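Local coordinates for protein D,D-dipeptidase/D,D-carboxypeptidase (Enterococcus faecalis, PDB 4MUQ) that probably cleaves D-Ala-D-Ala dipeptides and the terminal D-Ala of peptidoglycan precursors with a bound zinc ion, an activity tied to vancomycin resistance, at residues G16-V21 and R170-P175; S177-E182 and Y203-A208; I213-V218 and V246-R251. All coordinates share one frame; numbering follows the deposited sequence.

Contact 1 of 3, residues G16-V21 and R170-P175; sequences GNLLLV and RYVGYP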
loop_
_atom_site.group_PDB
_atom_site.type_symbol
_atom_site.label_atom_id
_atom_site.label_comp_id
_atom_site.label_asym_id
_atom_site.label_seq_id
_atom_site.Cartn_x
_atom_site.Cartn_y
_atom_site.Cartn_z
ATOM N N GLY A 16 4.737 -5.749 -6.998
ATOM C CA GLY A 16 3.845 -4.686 -7.453
ATOM C C GLY A 16 3.172 -3.850 -6.372
ATOM O O GLY A 16 3.239 -4.179 -5.176
ATOM N N ASN A 17 2.500 -2.783 -6.802
ATOM C CA ASN A 17 1.855 -1.848 -5.873
ATOM C C ASN A 17 0.671 -2.427 -5.115
ATOM O O ASN A 17 0.269 -1.888 -4.081
ATOM C CB ASN A 17 1.329 -0.602 -6.593
ATOM C CG ASN A 17 2.423 0.316 -7.085
ATOM O OD1 ASN A 17 3.565 0.247 -6.639
ATOM N ND2 ASN A 17 2.058 1.217 -7.995
ATOM N N LEU A 18 0.082 -3.497 -5.650
ATOM C CA LEU A 18 -1.157 -4.032 -5.088
ATOM C C LEU A 18 -1.001 -5.345 -4.326
ATOM O O LEU A 18 -1.984 -6.051 -4.092
ATOM C CB LEU A 18 -2.227 -4.162 -6.174
ATOM C CG LEU A 18 -2.813 -2.828 -6.635
ATOM C CD1 LEU A 18 -3.520 -2.963 -7.971
ATOM C CD2 LEU A 18 -3.794 -2.337 -5.575
ATOM N N LEU A 19 0.219 -5.667 -3.900
ATOM C CA LEU A 19 0.411 -6.874 -3.112
ATOM C C LEU A 19 -0.438 -6.855 -1.858
ATOM O O LEU A 19 -0.385 -5.897 -1.073
ATOM C CB LEU A 19 1.872 -7.013 -2.672
ATOM C CG LEU A 19 2.891 -7.123 -3.797
ATOM C CD1 LEU A 19 4.287 -7.157 -3.205
ATOM C CD2 LEU A 19 2.632 -8.361 -4.675
ATOM N N LEU A 20 -1.177 -7.930 -1.624
ATOM C CA LEU A 20 -1.821 -8.115 -0.334
ATOM C C LEU A 20 -0.890 -8.905 0.580
ATOM O O LEU A 20 -0.652 -10.098 0.354
ATOM C CB LEU A 20 -3.148 -8.853 -0.499
ATOM C CG LEU A 20 -3.887 -9.139 0.812
ATOM C CD1 LEU A 20 -4.198 -7.847 1.568
ATOM C CD2 LEU A 20 -5.164 -9.889 0.542
ATOM N N VAL A 21 -0.338 -8.237 1.593
ATOM C CA VAL A 21 0.613 -8.848 2.517
ATOM C C VAL A 21 -0.026 -8.848 3.895
ATOM O O VAL A 21 -0.353 -7.785 4.434
ATOM C CB VAL A 21 1.929 -8.052 2.582
ATOM C CG1 VAL A 21 2.909 -8.702 3.560
ATOM C CG2 VAL A 21 2.553 -7.960 1.194
ATOM N N ARG A 170 -0.774 2.856 3.613
ATOM C CA ARG A 170 -0.253 1.969 2.578
ATOM C C ARG A 170 -0.471 2.581 1.202
ATOM O O ARG A 170 -1.585 3.027 0.889
ATOM C CB ARG A 170 -0.969 0.612 2.676
ATOM C CG ARG A 170 -0.858 -0.290 1.439
ATOM C CD ARG A 170 0.553 -0.761 1.144
ATOM N NE ARG A 170 0.559 -1.402 -0.172
ATOM C CZ ARG A 170 0.332 -2.693 -0.381
ATOM N NH1 ARG A 170 0.131 -3.521 0.634
ATOM N NH2 ARG A 170 0.315 -3.162 -1.630
ATOM N N TYR A 171 0.588 2.639 0.400
ATOM C CA TYR A 171 0.452 3.070 -0.984
ATOM C C TYR A 171 -0.008 1.904 -1.847
ATOM O O TYR A 171 0.660 0.859 -1.891
ATOM C CB TYR A 171 1.781 3.590 -1.506
ATOM C CG TYR A 171 1.708 4.123 -2.912
ATOM C CD1 TYR A 171 1.245 5.402 -3.151
ATOM C CD2 TYR A 171 2.101 3.344 -3.991
ATOM C CE1 TYR A 171 1.179 5.902 -4.437
ATOM C CE2 TYR A 171 2.051 3.839 -5.288
ATOM C CZ TYR A 171 1.584 5.119 -5.496
ATOM O OH TYR A 171 1.513 5.633 -6.776
ATOM N N VAL A 172 -1.133 2.093 -2.544
ATOM C CA VAL A 172 -1.616 1.131 -3.546
ATOM C C VAL A 172 -1.647 1.750 -4.932
ATOM O O VAL A 172 -1.780 1.038 -5.934
ATOM C CB VAL A 172 -3.014 0.575 -3.209
ATOM C CG1 VAL A 172 -2.943 -0.333 -1.990
ATOM C CG2 VAL A 172 -4.018 1.704 -2.995
ATOM N N GLY A 173 -1.527 3.071 -5.002
ATOM C CA GLY A 173 -1.611 3.781 -6.261
ATOM C C GLY A 173 -3.013 4.259 -6.591
ATOM O O GLY A 173 -4.007 3.657 -6.178
ATOM N N TYR A 174 -3.083 5.358 -7.325
ATOM C CA TYR A 174 -4.343 5.868 -7.846
ATOM C C TYR A 174 -4.670 5.081 -9.117
ATOM O O TYR A 174 -3.773 4.767 -9.896
ATOM C CB TYR A 174 -4.161 7.348 -8.171
ATOM C CG TYR A 174 -5.415 8.083 -8.566
ATOM C CD1 TYR A 174 -6.260 8.626 -7.596
ATOM C CD2 TYR A 174 -5.748 8.258 -9.900
ATOM C CE1 TYR A 174 -7.407 9.306 -7.952
ATOM C CE2 TYR A 174 -6.899 8.944 -10.267
ATOM C CZ TYR A 174 -7.719 9.462 -9.284
ATOM O OH TYR A 174 -8.862 10.145 -9.640
ATOM N N PRO A 175 -5.960 4.778 -9.362
ATOM C CA PRO A 175 -7.165 5.168 -8.617
ATOM C C PRO A 175 -7.611 4.124 -7.597
ATOM O O PRO A 175 -8.680 4.289 -6.991
ATOM C CB PRO A 175 -8.214 5.266 -9.727
ATOM C CG PRO A 175 -7.819 4.156 -10.665
ATOM C CD PRO A 175 -6.299 4.106 -10.631
HETATM O O HOH W 1 -0.954 0.909 -8.552
HETATM O O HOH W 2 2.887 4.225 -8.665
#
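The carbonyl oxygen of Leu-19 is gripped by both terminal nitrogens of Arg-170, with NH2 at 2.9 Å and NH1 at 3.0 Å from Leu-19 O. NH1 comes in almost straight along the carbonyl, whereas NH2 arrives at a C=O...N angle of 128°. The same NH2 also donates to Asn-17 O at 2.8 Å, this time from above that carbonyl's plane. All these acceptors lie at the guanidinium edge, close to its plane, so the group meets the type I turn from Gly-16 to Leu-19 edge-on, and the bonds fix its orientation. Rotation is further restrained within the strand end, where Arg-170 NE donates to Tyr-171 O at 2.8 Å. The arginine chain bends at its second torsion (chi2 65°) to bring the head round to the turn carbonyls. Glu-107 forms a salt bridge with NH1, which would probably help balance the buried positive charge.

Beside this grip, the Asn-17 amide stands almost perpendicular to the Tyr-171 ring, with ND2 near the ring's edge. Two waters extend the amide's reach: one accepts from ND2 and donates to Val-172 O, and the other joins ND2 to Tyr-171 OH. Apolar packing is added where Leu-18 CD2 lies 3.8 Å from Val-172 CB, the two side chains crossing at about a right angle.

The arginine clamp ties the N-terminal 16-21 loop to the end of strand 168-171, the strand of the Hedgehog/DD-peptidase fold that carries the zinc ligand His-168.

Contact 2 of 3, residues S177-E182 and Y203-A208; sequences SKIMQE and YLFEQA
Ile-179 lies at the middle of the first shell, meeting two aromatic rings with different branches of its side chain. Its CD1 approaches Tyr-203 CE2 to 3.5 Å, the isoleucine and tyrosine coming from opposite directions, while CG2 rests 3.8 Å from Tyr-203 OH. CG1 meets Phe-205 CD1, also at 3.5 Å, as the two side chains slide past each other. With CG1 anti to its carbonyl carbon (chi1 -62°), the longer branch extends between the two rings and leaves CG2 for the tyrosine hydroxyl end.

Lys-178 contributes its aliphatic part: CG lies 4.0 Å from Phe-205 CZ, at the ring's edge, and the chain crosses the phenylalanine at about a right angle. On the next helical turn, Glu-182 brings OE2 to 3.9 Å from Phe-205 CE1, the carboxylate and ring planes 14° apart.

This is alpha-on-beta packing at the margin of an antiparallel sheet. Helix 177-182 and the edge strand 203-205 run at 96° to each other, and the 10.9 Å between their axes is filled by side chains. Tyr-203 and Phe-205 alternate with Leu-204, so both rings project from the same side of the strand toward the helix.

Farther out, a kink beyond CG turns the lysine's ammonium away from the phenylalanine. There NZ donates to Gln-181 OE1 at 2.9 Å, in the amide plane, and forms a salt bridge with Asp-145. Tyr-197 meets the Tyr-203 ring edge-to-face, Tyr-190 touches Ile-179 from helix 187-194, and Tyr-174 packs against Phe-205.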
loop_
_atom_site.group_PDB
_atom_site.type_symbol
_atom_site.label_atom_id
_atom_site.label_comp_id
_atom_site.label_asym_id
_atom_site.label_seq_id
_atom_site.Cartn_x
_atom_site.Cartn_y
_atom_site.Cartn_z
ATOM N N SER A 177 -6.729 3.486 -4.597
ATOM C CA SER A 177 -6.974 4.063 -3.278
ATOM C C SER A 177 -8.310 4.793 -3.203
ATOM O O SER A 177 -8.978 4.784 -2.160
ATOM C CB SER A 177 -5.832 5.004 -2.892
ATOM O OG SER A 177 -5.648 5.994 -3.875
ATOM N N LYS A 178 -8.699 5.420 -4.308
ATOM C CA LYS A 178 -9.950 6.163 -4.366
ATOM C C LYS A 178 -11.136 5.213 -4.426
ATOM O O LYS A 178 -12.157 5.442 -3.768
ATOM C CB LYS A 178 -9.962 7.106 -5.569
ATOM C CG LYS A 178 -11.105 8.100 -5.562
ATOM C CD LYS A 178 -10.972 9.051 -4.384
ATOM C CE LYS A 178 -12.035 10.138 -4.457
ATOM N NZ LYS A 178 -11.861 11.140 -3.369
ATOM N N ILE A 179 -11.000 4.145 -5.212
ATOM C CA ILE A 179 -12.062 3.152 -5.313
ATOM C C ILE A 179 -12.255 2.510 -3.938
ATOM O O ILE A 179 -13.384 2.296 -3.511
ATOM C CB ILE A 179 -11.714 2.090 -6.364
ATOM C CG1 ILE A 179 -11.594 2.743 -7.735
ATOM C CG2 ILE A 179 -12.767 0.989 -6.399
ATOM C CD1 ILE A 179 -10.923 1.865 -8.763
ATOM N N MET A 180 -11.162 2.239 -3.224
ATOM C CA MET A 180 -11.277 1.684 -1.878
ATOM C C MET A 180 -11.981 2.652 -0.931
ATOM O O MET A 180 -12.831 2.242 -0.140
ATOM C CB MET A 180 -9.907 1.309 -1.338
ATOM C CG MET A 180 -9.289 0.139 -2.090
ATOM S SD MET A 180 -7.565 -0.133 -1.687
ATOM C CE MET A 180 -7.663 -0.402 0.078
ATOM N N GLN A 181 -11.655 3.936 -1.048
ATOM C CA GLN A 181 -12.283 4.953 -0.218
ATOM C C GLN A 181 -13.779 5.031 -0.503
ATOM O O GLN A 181 -14.587 5.050 0.427
ATOM C CB GLN A 181 -11.638 6.317 -0.453
ATOM C CG GLN A 181 -12.286 7.440 0.372
ATOM C CD GLN A 181 -11.922 8.828 -0.119
ATOM O OE1 GLN A 181 -12.067 9.140 -1.301
ATOM N NE2 GLN A 181 -11.448 9.671 0.792
ATOM N N GLU A 182 -14.149 5.061 -1.784
ATOM C CA GLU A 182 -15.551 5.165 -2.180
ATOM C C GLU A 182 -16.388 3.997 -1.667
ATOM O O GLU A 182 -17.567 4.162 -1.347
ATOM C CB GLU A 182 -15.675 5.248 -3.703
ATOM C CG GLU A 182 -15.102 6.511 -4.330
ATOM C CD GLU A 182 -14.983 6.410 -5.847
ATOM O OE1 GLU A 182 -15.278 5.326 -6.399
ATOM O OE2 GLU A 182 -14.592 7.416 -6.482
ATOM N N TYR A 203 -13.441 -3.034 -14.983
ATOM C CA TYR A 203 -13.961 -1.995 -14.099
ATOM C C TYR A 203 -13.642 -0.635 -14.708
ATOM O O TYR A 203 -12.520 -0.403 -15.158
ATOM C CB TYR A 203 -13.330 -2.105 -12.699
ATOM C CG TYR A 203 -13.849 -1.071 -11.719
ATOM C CD1 TYR A 203 -14.980 -1.323 -10.945
ATOM C CD2 TYR A 203 -13.229 0.165 -11.587
ATOM C CE1 TYR A 203 -15.463 -0.380 -10.056
ATOM C CE2 TYR A 203 -13.713 1.123 -10.701
ATOM C CZ TYR A 203 -14.820 0.839 -9.938
ATOM O OH TYR A 203 -15.302 1.787 -9.061
ATOM N N LEU A 204 -14.618 0.265 -14.705
ATOM C CA LEU A 204 -14.420 1.605 -15.249
ATOM C C LEU A 204 -14.335 2.657 -14.143
ATOM O O LEU A 204 -15.278 2.832 -13.371
ATOM C CB LEU A 204 -15.546 1.970 -16.223
ATOM C CG LEU A 204 -15.478 3.397 -16.761
ATOM C CD1 LEU A 204 -14.209 3.599 -17.560
ATOM C CD2 LEU A 204 -16.699 3.719 -17.619
ATOM N N PHE A 205 -13.205 3.358 -14.078
ATOM C CA PHE A 205 -13.055 4.487 -13.162
ATOM C C PHE A 205 -13.023 5.780 -13.964
ATOM O O PHE A 205 -12.180 5.962 -14.847
ATOM C CB PHE A 205 -11.778 4.342 -12.311
ATOM C CG PHE A 205 -11.563 5.471 -11.325
ATOM C CD1 PHE A 205 -12.058 5.378 -10.030
ATOM C CD2 PHE A 205 -10.882 6.622 -11.698
ATOM C CE1 PHE A 205 -11.872 6.411 -9.121
ATOM C CE2 PHE A 205 -10.692 7.663 -10.799
ATOM C CZ PHE A 205 -11.191 7.555 -9.507
ATOM N N GLU A 206 -13.950 6.680 -13.666
ATOM C CA GLU A 206 -13.994 7.945 -14.374
ATOM C C GLU A 206 -14.425 9.090 -13.469
ATOM O O GLU A 206 -15.336 8.947 -12.651
ATOM C CB GLU A 206 -14.932 7.853 -15.585
ATOM C CG GLU A 206 -16.385 7.586 -15.234
ATOM C CD GLU A 206 -17.249 7.351 -16.456
ATOM O OE1 GLU A 206 -16.797 7.646 -17.585
ATOM O OE2 GLU A 206 -18.379 6.855 -16.282
ATOM N N GLN A 207 -13.755 10.226 -13.619
ATOM C CA GLN A 207 -14.254 11.475 -13.056
ATOM C C GLN A 207 -13.880 12.686 -13.905
ATOM O O GLN A 207 -12.753 12.790 -14.400
ATOM C CB GLN A 207 -13.810 11.675 -11.602
ATOM C CG GLN A 207 -12.305 11.667 -11.371
ATOM C CD GLN A 207 -11.929 12.090 -9.955
ATOM O OE1 GLN A 207 -10.930 12.779 -9.748
ATOM N NE2 GLN A 207 -12.729 11.674 -8.976
ATOM N N ALA A 208 -14.859 13.575 -14.071
ATOM C CA ALA A 208 -14.700 14.887 -14.710
ATOM C C ALA A 208 -13.732 14.945 -15.887
ATOM O O ALA A 208 -13.659 14.019 -16.698
ATOM C CB ALA A 208 -14.324 15.932 -13.673
#

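Contact 3 of 3, residues I213-V218 and V246-R251; sequences IEIYYV and VVTIWR. With PE3 (3,6,9,12,15,18,21,24,27,30,33,36,39-tridecaoxahentetracontane-1,41-diol), chain I.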
loop_
_atom_site.group_PDB
_atom_site.type_symbol
_atom_site.label_atom_id
_atom_site.label_comp_id
_atom_site.label_asym_id
_atom_site.label_seq_id
_atom_site.Cartn_x
_atom_site.Cartn_y
_atom_site.Cartn_z
ATOM N N ILE A 213 -10.099 5.475 -16.675
ATOM C CA ILE A 213 -9.167 4.423 -16.312
ATOM C C ILE A 213 -9.934 3.114 -16.208
ATOM O O ILE A 213 -10.999 3.062 -15.593
ATOM C CB ILE A 213 -8.488 4.722 -14.960
ATOM C CG1 ILE A 213 -7.776 6.079 -15.018
ATOM C CG2 ILE A 213 -7.543 3.588 -14.564
ATOM C CD1 ILE A 213 -7.303 6.576 -13.659
ATOM N N GLU A 214 -9.406 2.068 -16.831
ATOM C CA GLU A 214 -9.997 0.741 -16.711
ATOM C C GLU A 214 -9.091 -0.163 -15.903
ATOM O O GLU A 214 -7.862 -0.072 -15.995
ATOM C CB GLU A 214 -10.249 0.124 -18.082
ATOM C CG GLU A 214 -11.381 0.779 -18.845
ATOM C CD GLU A 214 -11.747 0.015 -20.097
ATOM O OE1 GLU A 214 -10.940 0.019 -21.049
ATOM O OE2 GLU A 214 -12.839 -0.594 -20.124
ATOM N N ILE A 215 -9.701 -1.025 -15.097
ATOM C CA ILE A 215 -8.966 -1.942 -14.232
ATOM C C ILE A 215 -9.560 -3.338 -14.375
ATOM O O ILE A 215 -10.787 -3.498 -14.432
ATOM C CB ILE A 215 -9.085 -1.516 -12.770
ATOM C CG1 ILE A 215 -8.572 -0.091 -12.595
ATOM C CG2 ILE A 215 -8.280 -2.440 -11.868
ATOM C CD1 ILE A 215 -8.870 0.484 -11.244
ATOM N N TYR A 216 -8.699 -4.347 -14.455
ATOM C CA TYR A 216 -9.184 -5.721 -14.519
ATOM C C TYR A 216 -8.193 -6.714 -13.931
ATOM O O TYR A 216 -6.997 -6.431 -13.804
ATOM C CB TYR A 216 -9.610 -6.121 -15.946
ATOM C CG TYR A 216 -8.524 -6.087 -17.000
ATOM C CD1 TYR A 216 -7.872 -7.253 -17.392
ATOM C CD2 TYR A 216 -8.166 -4.895 -17.618
ATOM C CE1 TYR A 216 -6.893 -7.229 -18.365
ATOM C CE2 TYR A 216 -7.186 -4.861 -18.593
ATOM C CZ TYR A 216 -6.553 -6.034 -18.960
ATOM O OH TYR A 216 -5.577 -6.008 -19.931
ATOM N N TYR A 217 -8.720 -7.875 -13.563
ATOM C CA TYR A 217 -7.939 -8.946 -12.972
ATOM C C TYR A 217 -7.636 -10.011 -14.015
ATOM O O TYR A 217 -8.473 -10.308 -14.867
ATOM C CB TYR A 217 -8.727 -9.563 -11.817
ATOM C CG TYR A 217 -8.125 -10.829 -11.257
ATOM C CD1 TYR A 217 -7.033 -10.784 -10.394
ATOM C CD2 TYR A 217 -8.655 -12.068 -11.581
ATOM C CE1 TYR A 217 -6.492 -11.941 -9.881
ATOM C CE2 TYR A 217 -8.116 -13.227 -11.072
ATOM C CZ TYR A 217 -7.032 -13.154 -10.218
ATOM O OH TYR A 217 -6.500 -14.318 -9.711
ATOM N N VAL A 218 -6.428 -10.568 -13.945
ATOM C CA VAL A 218 -6.005 -11.666 -14.801
ATOM C C VAL A 218 -5.435 -12.764 -13.912
ATOM O O VAL A 218 -4.434 -12.550 -13.234
ATOM C CB VAL A 218 -4.913 -11.218 -15.797
ATOM C CG1 VAL A 218 -4.463 -12.388 -16.662
ATOM C CG2 VAL A 218 -5.412 -10.077 -16.671
ATOM N N VAL A 246 -3.350 -7.518 -11.424
ATOM C CA VAL A 246 -4.283 -6.428 -11.641
ATOM C C VAL A 246 -3.676 -5.473 -12.663
ATOM O O VAL A 246 -2.539 -5.002 -12.499
ATOM C CB VAL A 246 -4.587 -5.684 -10.337
ATOM C CG1 VAL A 246 -5.512 -4.501 -10.602
ATOM C CG2 VAL A 246 -5.226 -6.637 -9.350
ATOM N N VAL A 247 -4.436 -5.197 -13.714
ATOM C CA VAL A 247 -3.989 -4.357 -14.814
ATOM C C VAL A 247 -4.756 -3.039 -14.788
ATOM O O VAL A 247 -5.993 -3.035 -14.702
ATOM C CB VAL A 247 -4.222 -5.059 -16.177
ATOM C CG1 VAL A 247 -3.738 -4.186 -17.321
ATOM C CG2 VAL A 247 -3.528 -6.418 -16.186
ATOM N N THR A 248 -4.022 -1.929 -14.875
ATOM C CA THR A 248 -4.607 -0.594 -14.868
ATOM C C THR A 248 -4.258 0.095 -16.178
ATOM O O THR A 248 -3.084 0.257 -16.507
ATOM C CB THR A 248 -4.081 0.245 -13.668
ATOM O OG1 THR A 248 -4.355 -0.450 -12.446
ATOM C CG2 THR A 248 -4.758 1.601 -13.621
ATOM N N ILE A 249 -5.282 0.483 -16.936
ATOM C CA ILE A 249 -5.092 1.088 -18.248
ATOM C C ILE A 249 -5.629 2.509 -18.239
ATOM O O ILE A 249 -6.785 2.734 -17.891
ATOM C CB ILE A 249 -5.859 0.307 -19.336
ATOM C CG1 ILE A 249 -5.485 -1.177 -19.323
ATOM C CG2 ILE A 249 -5.631 0.937 -20.707
ATOM C CD1 ILE A 249 -4.038 -1.436 -19.608
ATOM N N TRP A 250 -4.789 3.465 -18.618
ATOM C CA TRP A 250 -5.188 4.858 -18.679
ATOM C C TRP A 250 -5.549 5.181 -20.129
ATOM O O TRP A 250 -4.717 5.072 -21.036
ATOM C CB TRP A 250 -4.071 5.758 -18.130
ATOM C CG TRP A 250 -3.651 5.381 -16.712
ATOM C CD1 TRP A 250 -3.105 4.190 -16.299
ATOM C CD2 TRP A 250 -3.744 6.201 -15.537
ATOM N NE1 TRP A 250 -2.860 4.223 -14.945
ATOM C CE2 TRP A 250 -3.241 5.445 -14.455
ATOM C CE3 TRP A 250 -4.200 7.503 -15.298
ATOM C CZ2 TRP A 250 -3.187 5.948 -13.153
ATOM C CZ3 TRP A 250 -4.144 8.001 -14.007
ATOM C CH2 TRP A 250 -3.643 7.225 -12.950
ATOM N N ARG A 251 -6.812 5.539 -20.344
ATOM C CA ARG A 251 -7.350 5.737 -21.687
ATOM C C ARG A 251 -6.984 7.095 -22.269
ATOM O O ARG A 251 -6.519 7.979 -21.556
ATOM C CB ARG A 251 -8.869 5.559 -21.678
ATOM C CG ARG A 251 -9.315 4.123 -21.446
ATOM C CD ARG A 251 -8.743 3.213 -22.520
ATOM N NE ARG A 251 -9.329 1.876 -22.489
ATOM C CZ ARG A 251 -9.148 0.969 -23.443
ATOM N NH1 ARG A 251 -8.399 1.262 -24.496
ATOM N NH2 ARG A 251 -9.714 -0.228 -23.348
HETATM O O43 PE3 I . 0.274 8.442 -15.674
HETATM C C42 PE3 I . -0.044 7.798 -14.435
HETATM C C41 PE3 I . 1.106 6.887 -13.989
HETATM O O40 PE3 I . 1.373 5.857 -14.967
HETATM C C39 PE3 I . 2.456 5.017 -14.504
HETATM C C38 PE3 I . 2.808 3.893 -15.485
HETATM O O37 PE3 I . 3.225 4.412 -16.760
#
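Strands 213-218 and 246-250 run antiparallel, 4.7 Å apart at closest approach, and pair Glu-214 with Ile-249 and Tyr-216 with Val-247 as hydrogen-bonded pairs that alternate with non-hydrogen-bonded ones. Within the first of these pairs Ile-249 N reaches Glu-214 O at 2.8 Å, and in the second Val-247 N reaches Tyr-216 O at the same length; both bonds are nearly straight.

On one side of the sheet, Ile-213 and Trp-250 lie alongside each other and point the same way. Ile-213 CD1 sits over the six-membered ring, 3.7 Å from its centroid, in a CH-pi contact, and the opposite face of the indole receives C42 of a bound polyether. Ile-213 CG2 also meets Thr-248 CG2 at 3.5 Å, and Ile-215 CG2 packs on Val-246 CG1. The hydroxyl of Thr-248 has its polar partner in His-176.

The other side carries Tyr-216, whose ring is covered on one face by Val-247: CB stands 3.9 Å from the ring centroid, another CH-pi contact. A first torsion of 62° places the tyrosine CG between its backbone N and carbonyl carbon, which swings the ring over the neighbouring strand. Ile-249 CG1 borders the same ring at its edge, and Ile-229 of strand 224-230 touches both Val-247 and Ile-249. Just past strand 246-250, Arg-251 grips a single carboxylate oxygen side-on, NE and NH2 lying 2.8 and 2.6 Å from Glu-214 OE1, with that oxygen in the guanidinium plane.

The pairing thus combines apolar and CH-pi packing on both faces with a charged clasp just beyond the strand end; concentrating two N-H donors on OE1 would probably draw negative charge toward that oxygen and strengthen the salt bridge.

The three contacts follow one another along the chain, and contact 1 lies nearest the active site, with the Arg-170 side chain about 5 Å from that of the zinc ligand His-168 and about 9 Å from the zinc ion; contacts 2 and 3 are remote from it. Residues 170-175 run into the helix of contact 2, and Pro-175 CB touches Phe-205 CD2 at 3.6 Å. Leu-18 CD1 meets Val-246 CG1 of contact 3, also at 3.6 Å. Contacts 2 and 3 share a sheet: Phe-205 N lies 2.7 Å from Ile-213 O, a probable hydrogen bond, and Ile-179 CD1 packs on Ile-215 CD1 at 3.5 Å.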